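Local coordinates for signal recognition 54 kDa protein (Pyrococcus furiosus, PDB 3DM5) that is the SRP54 protein of an archaeal signal recognition particle, joining a helical-bundle N domain, a P-loop nucleotide-binding domain and a helical C-terminal M domain, at residues N12-I17 against H74-V79; L50-E55 against E81-F86; K376-S381 against S405-K410. All coordinates share one frame; numbering follows the deposited sequence.

Contact 1. Residues N12-I17 against H74-V79; sequences NTLKKI and HIIKIV
In the antiparallel four-helix bundle that forms the N domain of SRP54 proteins, Leu14 and Ile17 of the first helix, 5-19, pack against Ile75, Ile76 and Val79 of the last, 71-86. The two short segments run nearly antiparallel, at 163°, with their axes 10.1 Å apart. Leu14 and Ile17 stand one helical turn apart, as do Ile76 and Val79, and all the touching residues are buried. The side chains that meet are all aliphatic, and no polar bond links the segments.

Leu14 divides its two methyl groups between two partners. Its CD2 reaches tip to tip toward Val79 and lies 3.8 Å from Val79 CG1, while its CD1 meets Ile76 CG2 at 4.1 Å, the two side chains set at a slant to each other. Chi1 of -71° sets CG beside the backbone N and opposite the carbonyl carbon, and from there the two methyls diverge to their partners. Ile17 comes up roughly perpendicular to Ile75; the modelled spacing of their closest methyls is too short to be trusted.

The bundle closes around this pair of helices from several sides. Ile17 also touches Leu31 and Ile75 touches Ile28, both on helix 25-41, and helix 46-62 supplies Ala60 beside Ile75 and Ile56 beside Val79. Leu14 additionally meets Leu294, while Ile76 is packed by Lys311 of a second subunit.

Ile76 starts out along the flank of its helix, yet its longer branch turns in toward helix 5-19 and runs alongside Ile17, the two pointing contrary ways. Its CD1 methyl ends up in van der Waals contact with Leu14 O at 3.6 Å and with Ile17 CG2 at 4.0 Å.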
loop_
_atom_site.group_PDB
_atom_site.type_symbol
_atom_site.label_atom_id
_atom_site.label_comp_id
_atom_site.label_asym_id
_atom_site.label_seq_id
_atom_site.Cartn_x
_atom_site.Cartn_y
_atom_site.Cartn_z
ATOM N N ASN A 12 2.410 3.865 16.967
ATOM C CA ASN A 12 2.206 2.428 17.114
ATOM C C ASN A 12 3.297 1.751 17.920
ATOM O O ASN A 12 3.054 0.762 18.612
ATOM C CB ASN A 12 2.047 1.753 15.753
ATOM C CG ASN A 12 0.691 2.022 15.135
ATOM O OD1 ASN A 12 -0.242 2.468 15.813
ATOM N ND2 ASN A 12 0.574 1.764 13.842
ATOM N N THR A 13 4.504 2.286 17.839
ATOM C CA THR A 13 5.597 1.734 18.612
ATOM C C THR A 13 5.331 2.035 20.075
ATOM O O THR A 13 5.690 1.251 20.937
ATOM C CB THR A 13 6.946 2.324 18.184
ATOM O OG1 THR A 13 7.088 3.644 18.730
ATOM C CG2 THR A 13 7.037 2.373 16.664
ATOM N N LEU A 14 4.685 3.165 20.348
ATOM C CA LEU A 14 4.371 3.554 21.720
ATOM C C LEU A 14 3.192 2.747 22.260
ATOM O O LEU A 14 3.194 2.359 23.430
ATOM C CB LEU A 14 4.113 5.067 21.841
ATOM C CG LEU A 14 5.345 5.962 21.675
ATOM C CD1 LEU A 14 5.045 7.354 22.141
ATOM C CD2 LEU A 14 6.536 5.395 22.439
ATOM N N LYS A 15 2.197 2.497 21.408
ATOM C CA LYS A 15 1.086 1.607 21.752
ATOM C C LYS A 15 1.608 0.215 22.064
ATOM O O LYS A 15 1.189 -0.414 23.026
ATOM C CB LYS A 15 0.068 1.518 20.616
ATOM C CG LYS A 15 -0.804 2.768 20.441
ATOM C CD LYS A 15 -1.430 2.789 19.050
ATOM C CE LYS A 15 -1.918 4.178 18.633
ATOM N NZ LYS A 15 -3.407 4.313 18.674
ATOM N N LYS A 16 2.535 -0.264 21.248
ATOM C CA LYS A 16 3.086 -1.584 21.460
ATOM C C LYS A 16 3.646 -1.657 22.857
ATOM O O LYS A 16 3.408 -2.621 23.580
ATOM C CB LYS A 16 4.177 -1.895 20.438
ATOM C CG LYS A 16 3.661 -2.436 19.110
ATOM C CD LYS A 16 4.793 -3.079 18.309
ATOM C CE LYS A 16 4.271 -3.733 17.037
ATOM N NZ LYS A 16 5.356 -4.453 16.302
ATOM N N ILE A 17 4.389 -0.625 23.237
ATOM C CA ILE A 17 4.982 -0.567 24.566
ATOM C C ILE A 17 3.907 -0.590 25.653
ATOM O O ILE A 17 4.022 -1.316 26.633
ATOM C CB ILE A 17 5.882 0.670 24.725
ATOM C CG1 ILE A 17 7.078 0.542 23.792
ATOM C CG2 ILE A 17 6.337 0.821 26.164
ATOM C CD1 ILE A 17 8.347 1.048 24.376
ATOM N N HIS A 74 8.089 5.122 31.503
ATOM C CA HIS A 74 9.275 5.942 31.438
ATOM C C HIS A 74 9.871 5.838 30.048
ATOM O O HIS A 74 10.480 6.791 29.558
ATOM C CB HIS A 74 10.277 5.557 32.520
ATOM C CG HIS A 74 11.509 6.402 32.528
ATOM N ND1 HIS A 74 12.743 5.913 32.177
ATOM C CD2 HIS A 74 11.691 7.712 32.832
ATOM C CE1 HIS A 74 13.641 6.883 32.266
ATOM N NE2 HIS A 74 13.024 7.981 32.662
ATOM N N ILE A 75 9.684 4.685 29.407
ATOM C CA ILE A 75 10.085 4.528 28.016
ATOM C C ILE A 75 9.273 5.490 27.147
ATOM O O ILE A 75 9.820 6.206 26.314
ATOM C CB ILE A 75 9.837 3.110 27.488
ATOM C CG1 ILE A 75 10.638 2.079 28.287
ATOM C CG2 ILE A 75 10.223 3.048 26.024
ATOM C CD1 ILE A 75 12.086 2.014 27.905
ATOM N N ILE A 76 7.960 5.496 27.342
ATOM C CA ILE A 76 7.096 6.374 26.590
ATOM C C ILE A 76 7.657 7.776 26.737
ATOM O O ILE A 76 7.716 8.521 25.770
ATOM C CB ILE A 76 5.675 6.367 27.152
ATOM C CG1 ILE A 76 5.152 4.938 27.323
ATOM C CG2 ILE A 76 4.749 7.175 26.274
ATOM C CD1 ILE A 76 4.572 4.373 26.115
ATOM N N LYS A 77 8.075 8.125 27.956
ATOM C CA LYS A 77 8.631 9.450 28.249
ATOM C C LYS A 77 9.945 9.718 27.519
ATOM O O LYS A 77 10.127 10.777 26.928
ATOM C CB LYS A 77 8.841 9.624 29.754
ATOM C CG LYS A 77 8.968 11.076 30.212
ATOM C CD LYS A 77 10.414 11.524 30.324
ATOM C CE LYS A 77 10.496 12.906 30.956
ATOM N NZ LYS A 77 11.891 13.423 31.077
ATOM N N ILE A 78 10.862 8.762 27.582
ATOM C CA ILE A 78 12.137 8.868 26.879
ATOM C C ILE A 78 11.964 9.145 25.373
ATOM O O ILE A 78 12.553 10.077 24.830
ATOM C CB ILE A 78 12.966 7.587 27.060
ATOM C CG1 ILE A 78 13.281 7.372 28.547
ATOM C CG2 ILE A 78 14.228 7.675 26.232
ATOM C CD1 ILE A 78 14.004 6.065 28.858
ATOM N N VAL A 79 11.154 8.328 24.707
ATOM C CA VAL A 79 10.843 8.530 23.300
ATOM C C VAL A 79 10.277 9.933 23.026
ATOM O O VAL A 79 10.705 10.594 22.093
ATOM C CB VAL A 79 9.851 7.451 22.789
ATOM C CG1 VAL A 79 9.316 7.773 21.393
ATOM C CG2 VAL A 79 10.504 6.116 22.773
#

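Contact 2. Residues L50-E55 against E81-F86; sequences LQLTRE and EELTKF
Leu52 presses on Phe86, Leu83 and Glu82, beginning at its CB, which lies 4.0 Å from Phe86 CE1. From there CG extends opposite the backbone N and carries both methyls against helix 71-86. CD2 sits almost exactly above the middle of the Phe86 ring, 3.7 Å from the centroid and 7° off the normal, a CH-pi contact over the face. The same methyl touches Leu83 CD2 at 3.9 Å. CD1 branches to the helix backbone instead, resting 3.7 Å from Glu82 O and against Glu82 CB.

These residues join the third and fourth helices, 46-62 and 71-86, of the N-domain bundle, which here run antiparallel at 153°. Leu39 of helix 25-41 also packs on Leu52, and Val44 on Phe86.

One turn beyond Leu52, the side chain of Glu55 lies nearly square to that of Glu82. Glu55 CG lies 3.4 Å from Glu82 OE1, and Glu55 OE1 comes within 3.8 Å of Glu82 OE2, the carboxylate planes turned 66° apart. Such crowding of like charges is probably eased by Arg59, whose NH1 forms a salt bridge with Glu82 OE2.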
loop_
_atom_site.group_PDB
_atom_site.type_symbol
_atom_site.label_atom_id
_atom_site.label_comp_id
_atom_site.label_asym_id
_atom_site.label_seq_id
_atom_site.Cartn_x
_atom_site.Cartn_y
_atom_site.Cartn_z
ATOM N N LEU A 50 20.481 7.060 13.401
ATOM C CA LEU A 50 21.347 6.239 14.235
ATOM C C LEU A 50 21.594 6.899 15.576
ATOM O O LEU A 50 21.472 6.271 16.625
ATOM C CB LEU A 50 22.686 6.006 13.551
ATOM C CG LEU A 50 22.851 4.636 12.929
ATOM C CD1 LEU A 50 24.266 4.506 12.442
ATOM C CD2 LEU A 50 22.531 3.586 13.984
ATOM N N GLN A 51 21.954 8.174 15.523
ATOM C CA GLN A 51 22.352 8.908 16.707
ATOM C C GLN A 51 21.181 9.014 17.674
ATOM O O GLN A 51 21.321 8.799 18.878
ATOM C CB GLN A 51 22.887 10.275 16.280
ATOM C CG GLN A 51 22.698 11.418 17.264
ATOM C CD GLN A 51 22.797 12.779 16.568
ATOM O OE1 GLN A 51 23.821 13.103 15.953
ATOM N NE2 GLN A 51 21.726 13.570 16.650
ATOM N N LEU A 52 20.015 9.318 17.134
ATOM C CA LEU A 52 18.822 9.408 17.948
ATOM C C LEU A 52 18.413 8.068 18.550
ATOM O O LEU A 52 18.062 7.994 19.724
ATOM C CB LEU A 52 17.664 9.962 17.122
ATOM C CG LEU A 52 16.314 10.002 17.830
ATOM C CD1 LEU A 52 16.339 11.096 18.869
ATOM C CD2 LEU A 52 15.168 10.203 16.822
ATOM N N THR A 53 18.426 7.007 17.755
ATOM C CA THR A 53 17.937 5.735 18.278
ATOM C C THR A 53 18.955 5.036 19.182
ATOM O O THR A 53 18.599 4.135 19.940
ATOM C CB THR A 53 17.392 4.798 17.172
ATOM O OG1 THR A 53 18.437 4.438 16.249
ATOM C CG2 THR A 53 16.227 5.481 16.445
ATOM N N ARG A 54 20.209 5.479 19.122
ATOM C CA ARG A 54 21.232 4.970 20.026
ATOM C C ARG A 54 21.086 5.632 21.382
ATOM O O ARG A 54 21.356 5.020 22.413
ATOM C CB ARG A 54 22.637 5.198 19.472
ATOM C CG ARG A 54 23.060 4.173 18.422
ATOM C CD ARG A 54 24.476 4.441 17.931
ATOM N NE ARG A 54 24.779 3.707 16.705
ATOM C CZ ARG A 54 25.219 2.452 16.673
ATOM N NH1 ARG A 54 25.407 1.785 17.803
ATOM N NH2 ARG A 54 25.472 1.861 15.512
ATOM N N GLU A 55 20.653 6.884 21.379
ATOM C CA GLU A 55 20.386 7.594 22.624
ATOM C C GLU A 55 19.130 7.033 23.292
ATOM O O GLU A 55 19.083 6.844 24.514
ATOM C CB GLU A 55 20.225 9.093 22.362
ATOM C CG GLU A 55 19.701 9.882 23.548
ATOM C CD GLU A 55 20.688 9.954 24.711
ATOM O OE1 GLU A 55 20.330 10.542 25.759
ATOM O OE2 GLU A 55 21.819 9.428 24.579
ATOM N N GLU A 81 10.596 12.653 24.622
ATOM C CA GLU A 81 11.554 13.693 24.968
ATOM C C GLU A 81 12.697 13.753 23.962
ATOM O O GLU A 81 13.134 14.834 23.552
ATOM C CB GLU A 81 12.066 13.457 26.392
ATOM C CG GLU A 81 13.353 14.174 26.757
ATOM C CD GLU A 81 13.804 13.849 28.173
ATOM O OE1 GLU A 81 14.843 14.405 28.606
ATOM O OE2 GLU A 81 13.117 13.036 28.847
ATOM N N GLU A 82 13.168 12.585 23.555
ATOM C CA GLU A 82 14.182 12.500 22.517
ATOM C C GLU A 82 13.696 13.059 21.167
ATOM O O GLU A 82 14.407 13.848 20.527
ATOM C CB GLU A 82 14.693 11.066 22.385
ATOM C CG GLU A 82 15.593 10.670 23.526
ATOM C CD GLU A 82 16.680 11.704 23.786
ATOM O OE1 GLU A 82 17.293 12.205 22.810
ATOM O OE2 GLU A 82 16.921 12.013 24.973
ATOM N N LEU A 83 12.493 12.658 20.751
ATOM C CA LEU A 83 11.901 13.134 19.512
ATOM C C LEU A 83 11.693 14.642 19.550
ATOM O O LEU A 83 11.908 15.321 18.559
ATOM C CB LEU A 83 10.567 12.420 19.209
ATOM C CG LEU A 83 10.660 11.089 18.450
ATOM C CD1 LEU A 83 9.280 10.485 18.179
ATOM C CD2 LEU A 83 11.421 11.273 17.142
ATOM N N THR A 84 11.283 15.173 20.697
ATOM C CA THR A 84 11.099 16.618 20.812
ATOM C C THR A 84 12.392 17.403 20.606
ATOM O O THR A 84 12.367 18.443 19.946
ATOM C CB THR A 84 10.405 17.052 22.124
ATOM O OG1 THR A 84 9.090 16.498 22.169
ATOM C CG2 THR A 84 10.261 18.586 22.165
ATOM N N LYS A 85 13.505 16.913 21.154
ATOM C CA LYS A 85 14.799 17.600 20.979
ATOM C C LYS A 85 15.266 17.471 19.540
ATOM O O LYS A 85 15.954 18.343 19.013
ATOM C CB LYS A 85 15.880 17.052 21.915
ATOM C CG LYS A 85 15.623 17.319 23.391
ATOM C CD LYS A 85 16.586 16.546 24.277
ATOM C CE LYS A 85 16.140 16.598 25.737
ATOM N NZ LYS A 85 16.955 15.726 26.646
ATOM N N PHE A 86 14.852 16.377 18.911
ATOM C CA PHE A 86 15.258 16.016 17.566
ATOM C C PHE A 86 14.630 16.991 16.574
ATOM O O PHE A 86 15.131 17.169 15.467
ATOM C CB PHE A 86 14.814 14.584 17.312
ATOM C CG PHE A 86 15.346 13.967 16.049
ATOM C CD1 PHE A 86 16.689 13.721 15.895
ATOM C CD2 PHE A 86 14.476 13.550 15.049
ATOM C CE1 PHE A 86 17.162 13.117 14.760
ATOM C CE2 PHE A 86 14.944 12.951 13.915
ATOM C CZ PHE A 86 16.286 12.733 13.769
#

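Contact 3. Residues K376-S381 against S405-K410; sequences KVIMDS and SGTSTK
Ser405, at the C-terminal end of helix 395-405, nestles against Val377, Ile378 and Ser381 around the end of helix 369-379. Its CB is the central point of contact, 3.7 Å from both Ile378 CA and Ser381 CB and 3.5 Å from Val377 O. Its carbonyl O faces the CG1 methyl of Val377 at 3.5 Å. The hydroxyl turns back into its own helix: chi1 of 49° folds OG between the backbone N and the carbonyl carbon, where it bonds to Ile401 O, and since Ser381 OG does likewise, a serine from each segment bonds to the same carbonyl.

Gly406 follows with a positive phi of 67°, and two bonds back into the last turn make this a Schellman motif. Thr407 then turns toward Ile378, the two side chains meeting broadside, close to perpendicular. Its OG1 lies 3.8 Å from Ile378 CG1, and its CG2 packs against the same carbon. Thr407 OG1 also donates to Ser405 OG at 3.1 Å, linking the residues on either side of Gly406 in sequence.

At Ser408 the chain enters the next helix. This residue is its N-cap: Ser408 OG accepts a weak capping bond from Lys410 N and is also bonded to Asp411 N. Beyond the cap, Val412 and Leu415 continue the packing on Ile378.

The second segment is thus a short turn between helices 395-405 and 409-427, packed against the end of helix 369-379, consistent with the helix-turn-helix-like fold of the SRP54 M domain.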
loop_
_atom_site.group_PDB
_atom_site.type_symbol
_atom_site.label_atom_id
_atom_site.label_comp_id
_atom_site.label_asym_id
_atom_site.label_seq_id
_atom_site.Cartn_x
_atom_site.Cartn_y
_atom_site.Cartn_z
ATOM N N LYS A 376 -15.855 -19.225 32.127
ATOM C CA LYS A 376 -15.377 -19.228 30.756
ATOM C C LYS A 376 -14.801 -20.598 30.433
ATOM O O LYS A 376 -15.168 -21.211 29.440
ATOM C CB LYS A 376 -14.317 -18.151 30.546
ATOM C CG LYS A 376 -13.708 -18.174 29.158
ATOM C CD LYS A 376 -12.658 -17.089 28.988
ATOM C CE LYS A 376 -12.054 -17.119 27.585
ATOM N NZ LYS A 376 -11.354 -18.403 27.283
ATOM N N VAL A 377 -13.902 -21.074 31.288
ATOM C CA VAL A 377 -13.272 -22.378 31.097
ATOM C C VAL A 377 -14.298 -23.491 30.833
ATOM O O VAL A 377 -14.068 -24.388 30.022
ATOM C CB VAL A 377 -12.385 -22.752 32.297
ATOM C CG1 VAL A 377 -11.821 -24.142 32.128
ATOM C CG2 VAL A 377 -11.266 -21.749 32.444
ATOM N N ILE A 378 -15.436 -23.420 31.514
ATOM C CA ILE A 378 -16.469 -24.429 31.361
ATOM C C ILE A 378 -17.132 -24.330 29.990
ATOM O O ILE A 378 -17.301 -25.334 29.299
ATOM C CB ILE A 378 -17.540 -24.336 32.480
ATOM C CG1 ILE A 378 -16.938 -24.699 33.841
ATOM C CG2 ILE A 378 -18.733 -25.248 32.179
ATOM C CD1 ILE A 378 -17.951 -24.749 34.960
ATOM N N MET A 379 -17.501 -23.115 29.598
ATOM C CA MET A 379 -18.155 -22.892 28.315
ATOM C C MET A 379 -17.247 -23.235 27.128
ATOM O O MET A 379 -17.725 -23.632 26.077
ATOM C CB MET A 379 -18.669 -21.452 28.220
ATOM C CG MET A 379 -19.920 -21.210 29.042
ATOM S SD MET A 379 -20.560 -19.522 28.984
ATOM C CE MET A 379 -19.184 -18.628 29.703
ATOM N N ASP A 380 -15.939 -23.086 27.305
ATOM C CA ASP A 380 -14.973 -23.458 26.280
ATOM C C ASP A 380 -14.930 -24.966 26.098
ATOM O O ASP A 380 -14.203 -25.487 25.246
ATOM C CB ASP A 380 -13.577 -22.974 26.656
ATOM C CG ASP A 380 -13.445 -21.462 26.610
ATOM O OD1 ASP A 380 -14.401 -20.790 26.169
ATOM O OD2 ASP A 380 -12.377 -20.951 27.016
ATOM N N SER A 381 -15.691 -25.671 26.922
ATOM C CA SER A 381 -15.766 -27.111 26.806
ATOM C C SER A 381 -17.149 -27.512 26.314
ATOM O O SER A 381 -17.456 -28.698 26.147
ATOM C CB SER A 381 -15.453 -27.784 28.133
ATOM O OG SER A 381 -15.569 -29.186 27.989
ATOM N N SER A 405 -13.712 -29.668 30.724
ATOM C CA SER A 405 -13.252 -28.379 31.242
ATOM C C SER A 405 -12.331 -28.543 32.433
ATOM O O SER A 405 -11.771 -27.565 32.921
ATOM C CB SER A 405 -14.439 -27.507 31.644
ATOM O OG SER A 405 -15.326 -28.252 32.445
ATOM N N GLY A 406 -12.180 -29.776 32.901
ATOM C CA GLY A 406 -11.354 -30.062 34.063
ATOM C C GLY A 406 -11.934 -29.482 35.341
ATOM O O GLY A 406 -11.205 -29.066 36.239
ATOM N N THR A 407 -13.258 -29.438 35.410
ATOM C CA THR A 407 -13.950 -28.935 36.584
ATOM C C THR A 407 -14.896 -30.026 37.063
ATOM O O THR A 407 -14.779 -31.173 36.634
ATOM C CB THR A 407 -14.740 -27.641 36.276
ATOM O OG1 THR A 407 -15.867 -27.942 35.443
ATOM C CG2 THR A 407 -13.856 -26.619 35.571
ATOM N N SER A 408 -15.830 -29.675 37.942
ATOM C CA SER A 408 -16.765 -30.655 38.491
ATOM C C SER A 408 -18.139 -30.514 37.865
ATOM O O SER A 408 -18.449 -29.490 37.270
ATOM C CB SER A 408 -16.903 -30.462 39.998
ATOM O OG SER A 408 -17.835 -29.428 40.279
ATOM N N THR A 409 -18.972 -31.537 38.021
ATOM C CA THR A 409 -20.352 -31.443 37.575
ATOM C C THR A 409 -21.077 -30.416 38.434
ATOM O O THR A 409 -22.109 -29.869 38.041
ATOM C CB THR A 409 -21.089 -32.796 37.648
ATOM O OG1 THR A 409 -21.194 -33.213 39.013
ATOM C CG2 THR A 409 -20.343 -33.858 36.858
ATOM N N LYS A 410 -20.530 -30.148 39.614
ATOM C CA LYS A 410 -21.121 -29.143 40.485
ATOM C C LYS A 410 -20.963 -27.776 39.834
ATOM O O LYS A 410 -21.947 -27.083 39.586
ATOM C CB LYS A 410 -20.468 -29.160 41.864
#

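How the contacts relate
Contacts 1 and 2 belong to one N-domain bundle and share helix 71-86: contact 1 joins its earlier part to helix 5-19, contact 2 its later part to helix 46-62. Their centres are 13 Å apart, and their segments alternate along the chain. Contact 3 lies in the M domain, its centre about 39 Å from that of contact 1 and 51 Å from that of contact 2; the nearest atoms of contacts 1 and 3 are still about 22 Å apart. Residues of contacts 1 and 3 both meet the second subunit. The GDP pocket is built from residues between 109 and 276, so none of the three contacts contributes to it.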